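Local coordinates for protein UDP-4-amino-4,6-dideoxy-N-acetyl-beta-L-altrosamine transaminase (Helicobacter pylori, PDB 2FNU) that catalyses the PLP-dependent transamination that converts a UDP-linked 4-keto sugar into its 4-amino form, the second step of pseudaminic acid biosynthesis for flagellin modification, at residues V47-V52 with N196-H201; A172-F177 with G191-N196; A113-I118 with Q141-K146. All coordinates share one frame; numbering follows the deposited sequence.

Contact 1 of 3, residues V47-V52 with N196-H201; sequences VKHALV and NDSELH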
loop_
_atom_site.group_PDB
_atom_site.type_symbol
_atom_site.label_atom_id
_atom_site.label_comp_id
_atom_site.label_asym_id
_atom_site.label_seq_id
_atom_site.Cartn_x
_atom_site.Cartn_y
_atom_site.Cartn_z
ATOM N N VAL B 47 22.677 -3.187 9.217
ATOM C CA VAL B 47 22.602 -3.476 7.781
ATOM C C VAL B 47 22.881 -2.229 6.957
ATOM O O VAL B 47 22.830 -1.107 7.463
ATOM C CB VAL B 47 21.245 -4.120 7.371
ATOM C CG1 VAL B 47 21.079 -5.474 8.066
ATOM C CG2 VAL B 47 20.071 -3.220 7.689
ATOM N N LYS B 48 23.172 -2.443 5.673
ATOM C CA LYS B 48 23.525 -1.360 4.778
ATOM C C LYS B 48 22.319 -0.511 4.358
ATOM O O LYS B 48 22.414 0.724 4.260
ATOM C CB LYS B 48 24.190 -1.976 3.549
ATOM C CG LYS B 48 25.168 -1.098 2.864
ATOM C CD LYS B 48 25.732 -1.794 1.630
ATOM C CE LYS B 48 26.796 -2.811 1.943
ATOM N NZ LYS B 48 27.288 -3.420 0.643
ATOM N N HIS B 49 21.189 -1.175 4.103
ATOM C CA HIS B 49 20.035 -0.514 3.489
ATOM C C HIS B 49 18.714 -0.951 4.089
ATOM O O HIS B 49 18.552 -2.104 4.466
ATOM C CB HIS B 49 19.969 -0.838 2.002
ATOM C CG HIS B 49 21.140 -0.350 1.212
ATOM N ND1 HIS B 49 21.415 0.989 1.045
ATOM C CD2 HIS B 49 22.104 -1.023 0.539
ATOM C CE1 HIS B 49 22.493 1.118 0.290
ATOM N NE2 HIS B 49 22.937 -0.086 -0.022
ATOM N N ALA B 50 17.778 -0.001 4.167
ATOM C CA ALA B 50 16.397 -0.281 4.581
ATOM C C ALA B 50 15.445 0.553 3.752
ATOM O O ALA B 50 15.723 1.737 3.458
ATOM C CB ALA B 50 16.200 0.016 6.062
ATOM N N LEU B 51 14.317 -0.062 3.390
ATOM C CA LEU B 51 13.258 0.651 2.682
ATOM C C LEU B 51 11.955 0.326 3.362
ATOM O O LEU B 51 11.672 -0.864 3.570
ATOM C CB LEU B 51 13.138 0.146 1.237
ATOM C CG LEU B 51 14.208 0.604 0.255
ATOM C CD1 LEU B 51 14.054 -0.176 -1.051
ATOM C CD2 LEU B 51 14.124 2.115 0.001
ATOM N N VAL B 52 11.158 1.342 3.682
ATOM C CA VAL B 52 9.871 1.081 4.323
ATOM C C VAL B 52 8.733 1.189 3.311
ATOM O O VAL B 52 8.823 1.940 2.319
ATOM C CB VAL B 52 9.620 1.981 5.556
ATOM C CG1 VAL B 52 10.641 1.684 6.654
ATOM C CG2 VAL B 52 9.718 3.453 5.175
ATOM N N ASN B 196 21.909 -5.888 2.350
ATOM C CA ASN B 196 23.282 -5.365 2.205
ATOM C C ASN B 196 23.696 -5.258 0.729
ATOM O O ASN B 196 24.846 -4.949 0.433
ATOM C CB ASN B 196 24.278 -6.231 2.989
ATOM C CG ASN B 196 24.050 -6.153 4.499
ATOM O OD1 ASN B 196 23.643 -5.106 5.019
ATOM N ND2 ASN B 196 24.308 -7.264 5.210
ATOM N N ASP B 197 22.750 -5.498 -0.181
ATOM C CA ASP B 197 22.986 -5.402 -1.629
ATOM C C ASP B 197 22.477 -4.067 -2.152
ATOM O O ASP B 197 21.265 -3.848 -2.248
ATOM C CB ASP B 197 22.267 -6.565 -2.330
ATOM C CG ASP B 197 22.639 -6.684 -3.808
ATOM O OD1 ASP B 197 22.422 -5.731 -4.585
ATOM O OD2 ASP B 197 23.184 -7.738 -4.187
ATOM N N SER B 198 23.404 -3.170 -2.489
ATOM C CA SER B 198 23.030 -1.820 -2.904
ATOM C C SER B 198 22.252 -1.777 -4.219
ATOM O O SER B 198 21.322 -0.964 -4.357
ATOM C CB SER B 198 24.271 -0.924 -3.014
ATOM O OG SER B 198 24.919 -0.830 -1.754
ATOM N N GLU B 199 22.628 -2.613 -5.194
ATOM C CA GLU B 199 21.910 -2.625 -6.466
ATOM C C GLU B 199 20.454 -3.049 -6.251
ATOM O O GLU B 199 19.536 -2.452 -6.832
ATOM C CB GLU B 199 22.618 -3.508 -7.494
ATOM C CG GLU B 199 23.869 -2.805 -8.052
ATOM C CD GLU B 199 24.663 -3.630 -9.062
ATOM O OE1 GLU B 199 25.734 -3.137 -9.488
ATOM O OE2 GLU B 199 24.231 -4.740 -9.441
ATOM N N LEU B 200 20.248 -4.029 -5.372
ATOM C CA LEU B 200 18.891 -4.503 -5.090
ATOM C C LEU B 200 18.080 -3.408 -4.387
ATOM O O LEU B 200 16.927 -3.132 -4.745
ATOM C CB LEU B 200 18.941 -5.779 -4.235
ATOM C CG LEU B 200 17.579 -6.346 -3.813
ATOM C CD1 LEU B 200 16.667 -6.571 -5.011
ATOM C CD2 LEU B 200 17.789 -7.649 -3.041
ATOM N N HIS B 201 18.688 -2.791 -3.374
ATOM C CA HIS B 201 18.061 -1.639 -2.711
ATOM C C HIS B 201 17.588 -0.576 -3.707
ATOM O O HIS B 201 16.428 -0.189 -3.685
ATOM C CB HIS B 201 19.031 -1.043 -1.684
ATOM C CG HIS B 201 18.556 0.238 -1.080
ATOM N ND1 HIS B 201 17.595 0.278 -0.093
ATOM C CD2 HIS B 201 18.922 1.522 -1.310
ATOM C CE1 HIS B 201 17.385 1.537 0.254
ATOM N NE2 HIS B 201 18.178 2.311 -0.467
HETATM O O HOH W 1 27.451 -0.994 -0.959
#
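The imidazoles of His49 and His201 lie nearly parallel in an offset stack, with ring centroids 4.2 Å apart and planes inclined by 11°. Each ring also covers the other's methylene: His49 CB sits over the face of the His201 ring, and His201 CB sits over that of His49. With chi1 at 173°, the His201 ring swings opposite its own backbone N and out from the first helical turn toward the strand. On the far face of the His49 ring lies CG of Lys48, while Ser198 OG meets the ring edge in plane, 2.7 Å from His49 NE2 in a nearly straight hydrogen bond. The Lys48 chain bends at chi3 (-79°) and brings NZ to 2.9 Å from Asn196 O; a water joins the same NZ to Ser198 OG. Asn196 OD1 in turn accepts from Lys48 N at 2.8 Å, nearly along the C=O axis. Beyond the stack, Leu51 CG approaches His201 CE1 to 3.3 Å. Asp197 N-caps the helix, its OD1 accepting from Leu200 N. Strand 49-53 thus meets the start of helix 198-208 at the margin of the large sheet, beside strand 191-195, with helix 32-45 covering Ala50 and Val52.

Contact 2 of 3, residues A172-F177 with G191-N196; sequences ALASVF and GAVVTN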
loop_
_atom_site.group_PDB
_atom_site.type_symbol
_atom_site.label_atom_id
_atom_site.label_comp_id
_atom_site.label_asym_id
_atom_site.label_seq_id
_atom_site.Cartn_x
_atom_site.Cartn_y
_atom_site.Cartn_z
ATOM N N ALA B 172 20.307 -12.849 5.154
ATOM C CA ALA B 172 19.825 -13.288 3.860
ATOM C C ALA B 172 20.183 -12.238 2.808
ATOM O O ALA B 172 20.661 -11.147 3.141
ATOM C CB ALA B 172 18.319 -13.469 3.930
ATOM N N LEU B 173 19.954 -12.550 1.532
ATOM C CA LEU B 173 20.109 -11.538 0.492
ATOM C C LEU B 173 19.299 -10.301 0.877
ATOM O O LEU B 173 19.775 -9.159 0.761
ATOM C CB LEU B 173 19.651 -12.084 -0.861
ATOM C CG LEU B 173 19.630 -11.038 -1.973
ATOM C CD1 LEU B 173 21.035 -10.411 -2.189
ATOM C CD2 LEU B 173 19.105 -11.635 -3.263
ATOM N N ALA B 174 18.075 -10.537 1.342
ATOM C CA ALA B 174 17.261 -9.468 1.899
ATOM C C ALA B 174 16.261 -10.088 2.855
ATOM O O ALA B 174 15.929 -11.275 2.716
ATOM C CB ALA B 174 16.542 -8.711 0.788
ATOM N N SER B 175 15.781 -9.274 3.793
ATOM C CA SER B 175 14.823 -9.724 4.796
ATOM C C SER B 175 13.666 -8.739 4.899
ATOM O O SER B 175 13.851 -7.537 4.729
ATOM C CB SER B 175 15.505 -9.841 6.157
ATOM O OG SER B 175 16.624 -10.735 6.090
ATOM N N VAL B 176 12.485 -9.267 5.184
ATOM C CA VAL B 176 11.280 -8.440 5.287
ATOM C C VAL B 176 10.827 -8.395 6.739
ATOM O O VAL B 176 10.853 -9.413 7.420
ATOM C CB VAL B 176 10.160 -9.009 4.400
ATOM C CG1 VAL B 176 8.790 -8.371 4.715
ATOM C CG2 VAL B 176 10.560 -8.848 2.923
ATOM N N PHE B 177 10.407 -7.210 7.201
ATOM C CA PHE B 177 9.745 -7.063 8.501
ATOM C C PHE B 177 8.355 -6.464 8.314
ATOM O O PHE B 177 8.115 -5.736 7.357
ATOM C CB PHE B 177 10.565 -6.143 9.411
ATOM C CG PHE B 177 11.924 -6.699 9.759
ATOM C CD1 PHE B 177 13.054 -6.283 9.064
ATOM C CD2 PHE B 177 12.068 -7.656 10.742
ATOM C CE1 PHE B 177 14.314 -6.806 9.376
ATOM C CE2 PHE B 177 13.328 -8.195 11.060
ATOM C CZ PHE B 177 14.450 -7.770 10.378
ATOM N N GLY B 191 5.714 -2.104 6.419
ATOM C CA GLY B 191 6.727 -3.162 6.357
ATOM C C GLY B 191 8.041 -2.594 5.915
ATOM O O GLY B 191 8.168 -1.387 5.654
ATOM N N ALA B 192 9.043 -3.460 5.815
ATOM C CA ALA B 192 10.370 -2.999 5.375
ATOM C C ALA B 192 11.042 -4.126 4.632
ATOM O O ALA B 192 10.815 -5.300 4.950
ATOM C CB ALA B 192 11.250 -2.599 6.548
ATOM N N VAL B 193 11.889 -3.775 3.662
ATOM C CA VAL B 193 12.883 -4.715 3.142
ATOM C C VAL B 193 14.227 -4.141 3.538
ATOM O O VAL B 193 14.488 -2.958 3.313
ATOM C CB VAL B 193 12.877 -4.893 1.611
ATOM C CG1 VAL B 193 13.897 -6.009 1.224
ATOM C CG2 VAL B 193 11.497 -5.228 1.071
ATOM N N VAL B 194 15.053 -4.972 4.163
ATOM C CA VAL B 194 16.445 -4.577 4.454
ATOM C C VAL B 194 17.384 -5.486 3.677
ATOM O O VAL B 194 17.061 -6.646 3.367
ATOM C CB VAL B 194 16.788 -4.566 5.964
ATOM C CG1 VAL B 194 15.796 -3.643 6.706
ATOM C CG2 VAL B 194 16.757 -5.976 6.541
ATOM N N THR B 195 18.536 -4.934 3.309
ATOM C CA THR B 195 19.491 -5.694 2.492
ATOM C C THR B 195 20.873 -5.086 2.616
ATOM O O THR B 195 20.975 -3.904 2.931
ATOM C CB THR B 195 19.063 -5.731 0.987
ATOM O OG1 THR B 195 19.971 -6.555 0.251
ATOM C CG2 THR B 195 19.015 -4.337 0.341
ATOM N N ASN B 196 21.909 -5.888 2.350
ATOM C CA ASN B 196 23.282 -5.365 2.205
ATOM C C ASN B 196 23.696 -5.258 0.729
ATOM O O ASN B 196 24.846 -4.949 0.433
ATOM C CB ASN B 196 24.278 -6.231 2.989
ATOM C CG ASN B 196 24.050 -6.153 4.499
ATOM O OD1 ASN B 196 23.643 -5.106 5.019
ATOM N ND2 ASN B 196 24.308 -7.264 5.210
HETATM O O HOH W 2 23.562 -10.024 3.830
HETATM O O HOH W 3 22.345 -8.747 1.687
#
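Strands 174-178 and 191-195 form an antiparallel pair inside the mixed sheet of the large PLP-binding domain of this fold type I aminotransferase. Ser175 with Val194 and Phe177 with Ala192 are the hydrogen-bonded pairs, each closed by two backbone bonds; Val194 N to Ser175 O measures 2.9 Å, as does Ala192 N to Phe177 O. Between them, Val176 faces Val193 in a non-hydrogen-bonded pair, where Val176 CA lies 3.2 Å from Ala192 O in a CA-H...O contact. On the face shared by Ala174, Val176 and Val193, Val193 CG1 is anti to the backbone N (chi1 -175°) and rests 3.8 Å from Ala174 CB, while its CG2 turns to Val176 CG2; helix 56-66 covers this side. On the other face Val194 CG2 meets the edge of the Phe177 ring at CE1, 3.8 Å away. Where the ladder ends, Thr195 OG1 donates to Leu173 O at 2.7 Å and also accepts from Asp197 N. A water that accepts from Asn196 N lies 2.8 Å from the same Leu173 O. The PMP pocket includes Ser178, after Phe177, and Gly190, before Gly191. Peptide polarity is met by strand bonds in the apolar middle, and by a hydroxyl and probably a water at the end.

Contact 3 of 3, residues A113-I118 with Q141-K146; sequences ALEKLI and QKLCKK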
loop_
_atom_site.group_PDB
_atom_site.type_symbol
_atom_site.label_atom_id
_atom_site.label_comp_id
_atom_site.label_asym_id
_atom_site.label_seq_id
_atom_site.Cartn_x
_atom_site.Cartn_y
_atom_site.Cartn_z
ATOM N N ALA B 113 15.710 -30.730 5.399
ATOM C CA ALA B 113 14.797 -31.308 4.416
ATOM C C ALA B 113 14.627 -30.438 3.170
ATOM O O ALA B 113 13.649 -30.590 2.433
ATOM C CB ALA B 113 13.434 -31.596 5.069
ATOM N N LEU B 114 15.585 -29.537 2.933
ATOM C CA LEU B 114 15.517 -28.606 1.812
ATOM C C LEU B 114 16.271 -29.090 0.585
ATOM O O LEU B 114 15.825 -28.886 -0.543
ATOM C CB LEU B 114 16.071 -27.221 2.198
ATOM C CG LEU B 114 15.470 -26.519 3.409
ATOM C CD1 LEU B 114 16.249 -25.239 3.684
ATOM C CD2 LEU B 114 14.008 -26.210 3.111
ATOM N N GLU B 115 17.441 -29.689 0.798
ATOM C CA GLU B 115 18.297 -30.031 -0.340
ATOM C C GLU B 115 17.604 -30.996 -1.300
ATOM O O GLU B 115 17.758 -30.883 -2.520
ATOM C CB GLU B 115 19.668 -30.560 0.135
ATOM C CG GLU B 115 20.693 -30.712 -1.005
ATOM C CD GLU B 115 22.135 -30.622 -0.522
ATOM O OE1 GLU B 115 22.377 -30.828 0.689
ATOM O OE2 GLU B 115 23.013 -30.319 -1.355
ATOM N N LYS B 116 16.790 -31.902 -0.759
ATOM C CA LYS B 116 16.114 -32.873 -1.609
ATOM C C LYS B 116 15.123 -32.238 -2.582
ATOM O O LYS B 116 14.698 -32.881 -3.537
ATOM C CB LYS B 116 15.423 -33.948 -0.769
ATOM C CG LYS B 116 14.305 -33.443 0.139
ATOM C CD LYS B 116 13.642 -34.648 0.809
ATOM C CE LYS B 116 12.607 -34.246 1.819
ATOM N NZ LYS B 116 12.199 -35.443 2.620
ATOM N N LEU B 117 14.767 -30.973 -2.330
ATOM C CA LEU B 117 13.757 -30.280 -3.131
ATOM C C LEU B 117 14.359 -29.458 -4.255
ATOM O O LEU B 117 13.626 -28.935 -5.105
ATOM C CB LEU B 117 12.934 -29.343 -2.243
ATOM C CG LEU B 117 12.199 -30.016 -1.088
ATOM C CD1 LEU B 117 11.584 -28.934 -0.204
ATOM C CD2 LEU B 117 11.135 -30.975 -1.581
ATOM N N ILE B 118 15.684 -29.343 -4.256
ATOM C CA ILE B 118 16.371 -28.510 -5.215
ATOM C C ILE B 118 16.523 -29.234 -6.548
ATOM O O ILE B 118 16.871 -30.428 -6.594
ATOM C CB ILE B 118 17.746 -28.063 -4.673
ATOM C CG1 ILE B 118 17.549 -27.240 -3.394
ATOM C CG2 ILE B 118 18.509 -27.249 -5.722
ATOM C CD1 ILE B 118 18.841 -26.853 -2.634
ATOM N N GLN B 141 22.076 -20.494 4.595
ATOM C CA GLN B 141 23.064 -19.693 3.850
ATOM C C GLN B 141 23.988 -20.594 3.017
ATOM O O GLN B 141 24.183 -20.377 1.814
ATOM C CB GLN B 141 23.939 -18.891 4.811
ATOM C CG GLN B 141 23.295 -17.639 5.423
ATOM C CD GLN B 141 24.224 -16.941 6.403
ATOM O OE1 GLN B 141 25.036 -17.593 7.098
ATOM N NE2 GLN B 141 24.105 -15.606 6.487
ATOM N N LYS B 142 24.513 -21.616 3.683
ATOM C CA LYS B 142 25.479 -22.513 3.044
ATOM C C LYS B 142 24.822 -23.289 1.930
ATOM O O LYS B 142 25.404 -23.451 0.844
ATOM C CB LYS B 142 26.089 -23.467 4.061
ATOM C CG LYS B 142 27.134 -22.786 4.929
ATOM C CD LYS B 142 27.757 -23.778 5.890
ATOM C CE LYS B 142 28.829 -23.103 6.738
ATOM N NZ LYS B 142 29.240 -23.991 7.864
ATOM N N LEU B 143 23.601 -23.758 2.180
ATOM C CA LEU B 143 22.878 -24.482 1.136
ATOM C C LEU B 143 22.587 -23.634 -0.107
ATOM O O LEU B 143 22.714 -24.088 -1.256
ATOM C CB LEU B 143 21.591 -25.058 1.704
ATOM C CG LEU B 143 20.859 -26.016 0.760
ATOM C CD1 LEU B 143 21.673 -27.278 0.468
ATOM C CD2 LEU B 143 19.485 -26.419 1.298
ATOM N N CYS B 144 22.163 -22.393 0.117
ATOM C CA CYS B 144 21.855 -21.498 -0.987
ATOM C C CYS B 144 23.114 -21.153 -1.782
ATOM O O CYS B 144 23.088 -21.121 -3.005
ATOM C CB CYS B 144 21.175 -20.232 -0.457
ATOM S SG CYS B 144 19.425 -20.494 0.017
ATOM N N LYS B 145 24.220 -20.914 -1.082
ATOM C CA LYS B 145 25.490 -20.631 -1.760
ATOM C C LYS B 145 25.881 -21.854 -2.593
ATOM O O LYS B 145 26.240 -21.729 -3.764
ATOM C CB LYS B 145 26.578 -20.283 -0.749
ATOM C CG LYS B 145 27.891 -19.860 -1.385
ATOM C CD LYS B 145 28.854 -19.350 -0.341
ATOM C CE LYS B 145 30.130 -18.835 -0.997
ATOM N NZ LYS B 145 31.057 -18.237 0.010
ATOM N N LYS B 146 25.760 -23.044 -1.997
ATOM C CA LYS B 146 26.152 -24.279 -2.690
ATOM C C LYS B 146 25.401 -24.428 -4.015
ATOM O O LYS B 146 25.990 -24.812 -5.028
ATOM C CB LYS B 146 25.908 -25.496 -1.782
ATOM C CG LYS B 146 26.145 -26.861 -2.440
ATOM C CD LYS B 146 25.796 -28.004 -1.481
ATOM C CE LYS B 146 26.076 -29.352 -2.138
ATOM N NZ LYS B 146 25.747 -30.472 -1.219
HETATM O O HOH W 4 24.758 -29.592 1.582
#
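A salt bridge between Glu115 and Lys146 closes this contact, which lies on the outer side of the alpha/beta PLP-binding domain, where the loop joining strands 97-100 and 122-128 meets the last turns of helix 137-146. Lys146 NZ donates to Glu115 OE2 at 2.7 Å and is received on the syn lone pair, the side of the other carboxylate oxygen. The lysine is fully extended, with CG anti to the backbone N (chi1 174°), and its reach from the helix carries the ammonium across the glutamate at about a right angle. A water completes the link, donating to Glu115 OE1 at 2.8 Å and accepting from Lys146 NZ at 3.1 Å. Both carboxylate oxygens are thus engaged, and OE2 has a second partner in His147 NE2, just beyond the helix segment. Two groups holding OE2 and a water on OE1 should restrict rotation of the carboxylate, and the nearby ammonium probably favours its ionised form.

Several backbone groups are paired within their own segments. In the 3-10 turn, Leu117 N donates to Leu114 O and Ile118 N to Glu115 O; in the helix, Lys145 N and Lys146 N donate to Gln141 O and Lys142 O. Farther along the helix surface, Lys142 NZ forms a salt bridge with Glu138, and Gln141 NE2 donates to Phe171 O.

Beneath the ion pair Leu143 supplies the apolar part. Its CD2 lies 3.6 Å from Leu114 CB, and Ile118 reaches it tip to tip. Ile125 of strand 122-128 touches both Leu114 and Leu143 and so connects the contact to the sheet below. The other methyl, Leu143 CD1, lies obliquely across the glutamate stem and comes within 3.5 Å of Glu115 CD.

Contact 2 is the buried member of the set, while contacts 1 and 3 are only partly buried. Contacts 1 and 2 share Asn196 and are built on one continuous run of chain, strand 191-195 leading into helix 198-208; strand 49-53 of contact 1 is the sheet neighbour of strand 191-195, and Leu51 N lies 2.9 Å from Val193 O. Contact 3 stands apart, its centre about 20 Å from that of contact 2, touching neither. The chemistry follows position: backbone pairing and aliphatic packing in the sheet, stacked imidazoles with hydrogen bonds to a serine hydroxyl and an asparagine amide at its margin, and a water-bridged ion pair over leucine at the periphery.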